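Local coordinates for disulfide isomerase DsbG N-terminal domain-containing protein (Helicobacter pylori, PDB 3TDG) that probably acts as a periplasmic thiol-disulfide oxidoreductase of the DsbG type, with a thioredoxin-fold domain and reductase activity, at residues K53-V65 with S95-T107. Numbering follows the deposited sequence.
Sequences KPLKSSQDLKMVV and SNKSDDVQLVAET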
ATOM      1  N   LYS A  53     -13.670  28.202  -7.749  1.00 53.23           N
ATOM      2  CA  LYS A  53     -13.499  29.142  -6.636  1.00 53.58           C
ATOM      3  C   LYS A  53     -12.228  29.979  -6.814  1.00 53.82           C
ATOM      4  O   LYS A  53     -11.209  29.453  -7.260  1.00 53.34           O
ATOM      5  CB  LYS A  53     -13.434  28.403  -5.295  1.00 53.53           C
ATOM      6  CG  LYS A  53     -14.739  27.788  -4.839  1.00 54.12           C
ATOM      7  CD  LYS A  53     -15.834  28.840  -4.706  1.00 55.50           C
ATOM      8  CE  LYS A  53     -17.189  28.182  -4.560  1.00 57.08           C
ATOM      9  NZ  LYS A  53     -17.116  27.126  -3.516  1.00 58.03           N
ATOM     10  N   PRO A  54     -12.228  31.229  -6.420  1.00 53.80           N
ATOM     11  CA  PRO A  54     -11.046  32.068  -6.566  1.00 54.17           C
ATOM     12  C   PRO A  54     -10.036  31.864  -5.467  1.00 54.65           C
ATOM     13  O   PRO A  54     -10.398  31.391  -4.435  1.00 54.79           O
ATOM     14  CB  PRO A  54     -11.623  33.462  -6.458  1.00 54.28           C
ATOM     15  CG  PRO A  54     -12.810  33.310  -5.642  1.00 53.90           C
ATOM     16  CD  PRO A  54     -13.375  31.980  -5.918  1.00 54.17           C
ATOM     17  N   LEU A  55      -8.787  32.226  -5.695  1.00 55.55           N
ATOM     18  CA  LEU A  55      -7.779  32.210  -4.651  1.00 56.56           C
ATOM     19  C   LEU A  55      -7.334  33.614  -4.289  1.00 57.57           C
ATOM     20  O   LEU A  55      -7.022  34.403  -5.142  1.00 57.62           O
ATOM     21  CB  LEU A  55      -6.563  31.425  -5.079  1.00 56.32           C
ATOM     22  CG  LEU A  55      -6.667  29.979  -5.506  1.00 55.87           C
ATOM     23  CD1 LEU A  55      -5.320  29.545  -5.942  1.00 55.33           C
ATOM     24  CD2 LEU A  55      -7.143  29.150  -4.392  1.00 54.66           C
ATOM     25  N   LYS A  56      -7.311  33.911  -3.005  1.00 58.46           N
ATOM     26  CA  LYS A  56      -6.898  35.209  -2.533  1.00 59.17           C
ATOM     27  C   LYS A  56      -5.488  35.428  -2.973  1.00 59.60           C
ATOM     28  O   LYS A  56      -5.028  36.526  -3.154  1.00 59.49           O
ATOM     29  CB  LYS A  56      -6.901  35.238  -1.018  1.00 59.51           C
ATOM     30  CG  LYS A  56      -8.162  34.783  -0.364  1.00 60.83           C
ATOM     31  CD  LYS A  56      -9.145  35.905  -0.248  1.00 63.18           C
ATOM     32  CE  LYS A  56     -10.127  35.675   0.873  1.00 64.86           C
ATOM     33  NZ  LYS A  56     -11.409  36.355   0.616  1.00 65.44           N
ATOM     34  N   SER A  57      -4.806  34.326  -3.147  1.00 59.68           N
ATOM     35  CA  SER A  57      -3.387  34.306  -3.223  1.00 60.19           C
ATOM     36  C   SER A  57      -2.848  34.526  -4.645  1.00 60.38           C
ATOM     37  O   SER A  57      -1.684  34.823  -4.839  1.00 60.41           O
ATOM     38  CB  SER A  57      -2.941  32.990  -2.626  1.00 60.07           C
ATOM     39  OG  SER A  57      -1.574  32.873  -2.723  1.00 60.91           O
ATOM     40  N   SER A  58      -3.710  34.414  -5.635  1.00 60.75           N
ATOM     41  CA  SER A  58      -3.315  34.693  -6.994  1.00 61.52           C
ATOM     42  C   SER A  58      -4.431  35.273  -7.810  1.00 61.84           C
ATOM     43  O   SER A  58      -5.568  34.977  -7.598  1.00 62.26           O
ATOM     44  CB  SER A  58      -2.854  33.436  -7.678  1.00 61.28           C
ATOM     45  OG  SER A  58      -2.778  33.665  -9.055  1.00 61.65           O
ATOM     46  N   GLN A  59      -4.100  36.087  -8.782  1.00 62.61           N
ATOM     47  CA  GLN A  59      -5.128  36.654  -9.618  1.00 63.45           C
ATOM     48  C   GLN A  59      -5.372  35.823 -10.856  1.00 63.10           C
ATOM     49  O   GLN A  59      -6.442  35.839 -11.397  1.00 63.29           O
ATOM     50  CB  GLN A  59      -4.761  38.075 -10.031  1.00 63.82           C
ATOM     51  CG  GLN A  59      -4.845  39.096  -8.927  1.00 66.20           C
ATOM     52  CD  GLN A  59      -6.235  39.683  -8.776  1.00 70.38           C
ATOM     53  OE1 GLN A  59      -7.231  38.962  -8.782  1.00 71.68           O
ATOM     54  NE2 GLN A  59      -6.306  40.998  -8.629  1.00 70.91           N
ATOM     55  N   ASP A  60      -4.370  35.113 -11.330  1.00 62.82           N
ATOM     56  CA  ASP A  60      -4.577  34.308 -12.514  1.00 62.34           C
ATOM     57  C   ASP A  60      -5.109  32.904 -12.197  1.00 61.38           C
ATOM     58  O   ASP A  60      -5.801  32.321 -12.976  1.00 61.60           O
ATOM     59  CB  ASP A  60      -3.306  34.232 -13.349  1.00 62.74           C
ATOM     60  CG  ASP A  60      -3.469  33.377 -14.598  1.00 64.41           C
ATOM     61  OD1 ASP A  60      -4.288  33.706 -15.451  1.00 66.06           O
ATOM     62  OD2 ASP A  60      -2.762  32.375 -14.734  1.00 65.41           O
ATOM     63  N   LEU A  61      -4.782  32.378 -11.040  1.00 59.63           N
ATOM     64  CA  LEU A  61      -5.137  31.005 -10.689  1.00 57.78           C
ATOM     65  C   LEU A  61      -6.472  30.845  -9.976  1.00 56.67           C
ATOM     66  O   LEU A  61      -6.771  31.577  -9.032  1.00 57.03           O
ATOM     67  CB  LEU A  61      -4.028  30.393  -9.848  1.00 57.83           C
ATOM     68  CG  LEU A  61      -2.674  30.274 -10.535  1.00 57.58           C
ATOM     69  CD1 LEU A  61      -1.704  29.650  -9.566  1.00 57.44           C
ATOM     70  CD2 LEU A  61      -2.780  29.447 -11.823  1.00 57.16           C
ATOM     71  N   LYS A  62      -7.268  29.879 -10.438  1.00 54.97           N
ATOM     72  CA  LYS A  62      -8.531  29.515  -9.791  1.00 53.58           C
ATOM     73  C   LYS A  62      -8.520  28.058  -9.299  1.00 52.04           C
ATOM     74  O   LYS A  62      -7.785  27.225  -9.823  1.00 51.18           O
ATOM     75  CB  LYS A  62      -9.716  29.714 -10.746  1.00 54.19           C
ATOM     76  CG  LYS A  62      -9.738  31.070 -11.480  1.00 57.22           C
ATOM     77  CD  LYS A  62     -11.128  31.378 -12.015  1.00 60.49           C
ATOM     78  CE  LYS A  62     -11.995  32.040 -10.946  1.00 62.62           C
ATOM     79  NZ  LYS A  62     -11.582  33.463 -10.727  1.00 64.84           N
ATOM     80  N   MET A  63      -9.351  27.771  -8.303  1.00 50.07           N
ATOM     81  CA  MET A  63      -9.541  26.422  -7.799  1.00 49.05           C
ATOM     82  C   MET A  63     -10.708  25.788  -8.550  1.00 47.49           C
ATOM     83  O   MET A  63     -11.810  26.336  -8.562  1.00 47.04           O
ATOM     84  CB  MET A  63      -9.811  26.456  -6.298  1.00 49.16           C
ATOM     85  CG  MET A  63      -9.484  25.164  -5.565  1.00 52.28           C
ATOM     86  SD  MET A  63     -10.805  23.959  -5.656  1.00 57.82           S
ATOM     87  CE  MET A  63     -12.064  24.740  -4.639  1.00 56.65           C
ATOM     88  N   VAL A  64     -10.445  24.647  -9.193  1.00 45.10           N
ATOM     89  CA  VAL A  64     -11.459  23.916  -9.957  1.00 43.25           C
ATOM     90  C   VAL A  64     -11.518  22.455  -9.509  1.00 42.00           C
ATOM     91  O   VAL A  64     -10.478  21.789  -9.375  1.00 42.09           O
ATOM     92  CB  VAL A  64     -11.167  23.974 -11.484  1.00 43.09           C
ATOM     93  CG1 VAL A  64     -12.270  23.293 -12.289  1.00 42.61           C
ATOM     94  CG2 VAL A  64     -11.009  25.428 -11.963  1.00 43.34           C
ATOM     95  N   VAL A  65     -12.726  21.967  -9.253  1.00 40.65           N
ATOM     96  CA  VAL A  65     -12.955  20.538  -9.042  1.00 39.56           C
ATOM     97  C   VAL A  65     -13.664  19.970 -10.270  1.00 39.40           C
ATOM     98  O   VAL A  65     -14.608  20.583 -10.790  1.00 39.37           O
ATOM     99  CB  VAL A  65     -13.743  20.261  -7.742  1.00 39.35           C
ATOM    100  CG1 VAL A  65     -13.967  18.745  -7.525  1.00 37.57           C
ATOM    101  CG2 VAL A  65     -12.980  20.848  -6.556  1.00 39.43           C
ATOM    102  N   SER A  95       0.277  28.748   1.497  1.00 45.87           N
ATOM    103  CA  SER A  95       0.043  30.135   1.123  1.00 47.32           C
ATOM    104  C   SER A  95       0.230  31.043   2.329  1.00 48.55           C
ATOM    105  O   SER A  95      -0.016  30.614   3.468  1.00 48.47           O
ATOM    106  CB  SER A  95      -1.368  30.299   0.562  1.00 47.01           C
ATOM    107  OG  SER A  95      -1.567  31.639   0.167  1.00 47.88           O
ATOM    108  N   ASN A  96       0.667  32.284   2.094  1.00 49.60           N
ATOM    109  CA  ASN A  96       0.606  33.294   3.156  1.00 51.59           C
ATOM    110  C   ASN A  96      -0.850  33.671   3.479  1.00 52.32           C
ATOM    111  O   ASN A  96      -1.113  34.261   4.528  1.00 52.89           O
ATOM    112  CB  ASN A  96       1.442  34.543   2.826  1.00 51.82           C
ATOM    113  CG  ASN A  96       0.773  35.454   1.790  1.00 53.13           C
ATOM    114  OD1 ASN A  96       0.197  34.986   0.806  1.00 53.77           O
ATOM    115  ND2 ASN A  96       0.869  36.766   2.007  1.00 53.80           N
ATOM    116  N   LYS A  97      -1.788  33.321   2.590  1.00 52.67           N
ATOM    117  CA  LYS A  97      -3.211  33.577   2.852  1.00 53.07           C
ATOM    118  C   LYS A  97      -3.854  32.356   3.477  1.00 53.22           C
ATOM    119  O   LYS A  97      -4.041  31.316   2.817  1.00 53.40           O
ATOM    120  CB  LYS A  97      -3.975  33.991   1.592  1.00 53.07           C
ATOM    121  CG  LYS A  97      -3.238  34.987   0.705  1.00 55.22           C
ATOM    122  CD  LYS A  97      -3.070  36.338   1.384  1.00 57.59           C
ATOM    123  CE  LYS A  97      -4.109  37.324   0.895  1.00 58.48           C
ATOM    124  NZ  LYS A  97      -4.469  38.310   1.963  1.00 60.72           N
ATOM    125  N   SER A  98      -4.189  32.487   4.757  1.00 52.97           N
ATOM    126  CA  SER A  98      -4.833  31.417   5.523  1.00 52.90           C
ATOM    127  C   SER A  98      -6.191  30.940   4.950  1.00 52.13           C
ATOM    128  O   SER A  98      -6.557  29.770   5.113  1.00 52.33           O
ATOM    129  CB  SER A  98      -5.000  31.841   6.986  1.00 52.81           C
ATOM    130  OG  SER A  98      -5.340  30.711   7.781  1.00 55.28           O
ATOM    131  N   ASP A  99      -6.927  31.837   4.296  1.00 51.52           N
ATOM    132  CA  ASP A  99      -8.197  31.482   3.661  1.00 51.34           C
ATOM    133  C   ASP A  99      -8.012  30.460   2.522  1.00 50.49           C
ATOM    134  O   ASP A  99      -8.840  29.566   2.342  1.00 50.16           O
ATOM    135  CB  ASP A  99      -8.907  32.726   3.116  1.00 51.68           C
ATOM    136  CG  ASP A  99      -9.446  33.650   4.220  1.00 54.37           C
ATOM    137  OD1 ASP A  99      -9.342  34.884   4.047  1.00 56.48           O
ATOM    138  OD2 ASP A  99      -9.986  33.162   5.240  1.00 55.63           O
ATOM    139  N   ASP A 100      -6.936  30.607   1.760  1.00 49.56           N
ATOM    140  CA  ASP A 100      -6.646  29.683   0.652  1.00 49.19           C
ATOM    141  C   ASP A 100      -6.259  28.299   1.168  1.00 48.52           C
ATOM    142  O   ASP A 100      -6.762  27.294   0.658  1.00 47.89           O
ATOM    143  CB  ASP A 100      -5.553  30.235  -0.259  1.00 48.86           C
ATOM    144  CG  ASP A 100      -6.031  31.404  -1.128  1.00 50.07           C
ATOM    145  OD1 ASP A 100      -7.251  31.700  -1.185  1.00 51.88           O
ATOM    146  OD2 ASP A 100      -5.166  32.020  -1.789  1.00 50.26           O
ATOM    147  N   VAL A 101      -5.380  28.268   2.180  1.00 47.78           N
ATOM    148  CA  VAL A 101      -4.984  27.037   2.891  1.00 47.24           C
ATOM    149  C   VAL A 101      -6.225  26.302   3.391  1.00 47.56           C
ATOM    150  O   VAL A 101      -6.333  25.061   3.269  1.00 46.68           O
ATOM    151  CB  VAL A 101      -4.012  27.333   4.092  1.00 47.50           C
ATOM    152  CG1 VAL A 101      -3.733  26.068   4.913  1.00 46.81           C
ATOM    153  CG2 VAL A 101      -2.713  27.958   3.601  1.00 46.03           C
ATOM    154  N   GLN A 102      -7.161  27.084   3.930  1.00 47.59           N
ATOM    155  CA  GLN A 102      -8.417  26.562   4.444  1.00 47.92           C
ATOM    156  C   GLN A 102      -9.319  26.038   3.318  1.00 47.36           C
ATOM    157  O   GLN A 102      -9.854  24.929   3.420  1.00 46.76           O
ATOM    158  CB  GLN A 102      -9.159  27.626   5.258  1.00 48.18           C
ATOM    159  CG  GLN A 102     -10.663  27.413   5.271  1.00 51.44           C
ATOM    160  CD  GLN A 102     -11.364  28.125   6.396  1.00 57.01           C
ATOM    161  OE1 GLN A 102     -11.345  29.367   6.485  1.00 59.55           O
ATOM    162  NE2 GLN A 102     -12.007  27.345   7.266  1.00 56.69           N
ATOM    163  N   LEU A 103      -9.508  26.853   2.277  1.00 46.23           N
ATOM    164  CA  LEU A 103     -10.299  26.448   1.110  1.00 45.78           C
ATOM    165  C   LEU A 103      -9.821  25.100   0.558  1.00 44.84           C
ATOM    166  O   LEU A 103     -10.627  24.192   0.358  1.00 45.12           O
ATOM    167  CB  LEU A 103     -10.238  27.500   0.007  1.00 45.43           C
ATOM    168  CG  LEU A 103     -10.924  27.095  -1.319  1.00 46.84           C
ATOM    169  CD1 LEU A 103     -12.424  26.902  -1.154  1.00 44.98           C
ATOM    170  CD2 LEU A 103     -10.641  28.146  -2.385  1.00 47.60           C
ATOM    171  N   VAL A 104      -8.512  24.991   0.341  1.00 43.66           N
ATOM    172  CA  VAL A 104      -7.879  23.786  -0.169  1.00 43.18           C
ATOM    173  C   VAL A 104      -8.089  22.600   0.786  1.00 43.06           C
ATOM    174  O   VAL A 104      -8.425  21.505   0.339  1.00 42.56           O
ATOM    175  CB  VAL A 104      -6.370  24.037  -0.501  1.00 43.32           C
ATOM    176  CG1 VAL A 104      -5.609  22.730  -0.809  1.00 42.64           C
ATOM    177  CG2 VAL A 104      -6.246  25.012  -1.681  1.00 43.29           C
ATOM    178  N   ALA A 105      -7.930  22.837   2.092  1.00 42.41           N
ATOM    179  CA  ALA A 105      -8.140  21.808   3.097  1.00 41.95           C
ATOM    180  C   ALA A 105      -9.562  21.267   3.075  1.00 41.75           C
ATOM    181  O   ALA A 105      -9.758  20.044   3.078  1.00 41.07           O
ATOM    182  CB  ALA A 105      -7.772  22.319   4.509  1.00 42.40           C
ATOM    183  N   GLU A 106     -10.538  22.173   3.066  1.00 41.54           N
ATOM    184  CA  GLU A 106     -11.957  21.815   2.971  1.00 42.37           C
ATOM    185  C   GLU A 106     -12.258  21.039   1.683  1.00 41.64           C
ATOM    186  O   GLU A 106     -13.024  20.074   1.686  1.00 40.43           O
ATOM    187  CB  GLU A 106     -12.834  23.077   2.985  1.00 42.70           C
ATOM    188  CG  GLU A 106     -12.969  23.746   4.356  1.00 47.05           C
ATOM    189  CD  GLU A 106     -13.415  25.210   4.298  1.00 52.93           C
ATOM    190  OE1 GLU A 106     -13.654  25.791   5.388  1.00 55.93           O
ATOM    191  OE2 GLU A 106     -13.511  25.786   3.185  1.00 56.12           O
ATOM    192  N   THR A 107     -11.670  21.510   0.586  1.00 41.47           N
ATOM    193  CA  THR A 107     -11.874  20.913  -0.719  1.00 41.48           C
ATOM    194  C   THR A 107     -11.283  19.507  -0.741  1.00 41.39           C
ATOM    195  O   THR A 107     -12.013  18.560  -1.010  1.00 41.27           O
ATOM    196  CB  THR A 107     -11.313  21.803  -1.809  1.00 41.54           C
ATOM    197  OG1 THR A 107     -12.005  23.063  -1.753  1.00 41.84           O
ATOM    198  CG2 THR A 107     -11.510  21.173  -3.181  1.00 41.56           C
TER
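With CG anti to its own carbonyl carbon (chi1 -73°), Asp100 lays its carboxylate against the Leu55-Ser58 type I turn, while Ser57, its OG anti to the backbone N, turns the hydroxyl toward Ser95. Lys56 N gives a hydrogen bond of 2.9 Å to Asp100 OD1, fairly straight at 153° and received on the syn lone pair. The same carboxylate lies against Leu55 CB; Asp100 is buried, and the amide of Lys56 supplies a partner for its OD1. Ser57 OG and Ser95 OG share a hydrogen bond of 3.1 Å; Ser95 OG also accepts from Lys97 N in an ST turn leading into the helix. The turn belongs to the hairpin of strands 48-54 and 62-67 in the antiparallel sheet of the DsbG N-terminal domain, and the first turns of the long helix 98-129 pack beside this hairpin, residues 98-107 running almost parallel to strand 62-65 (5°). Further along, Leu103 CD2 reaches Lys53 CB at 4.0 Å and its CD1 meets Met63 CE. Met63 and Thr107 meet tip to tip, CE 3.3 Å from OG1, a hydroxyl already donating to Leu103 O. Thr107 CG2 packs against Val65 CG2 at 3.7 Å, the two side chains pointing in opposite directions.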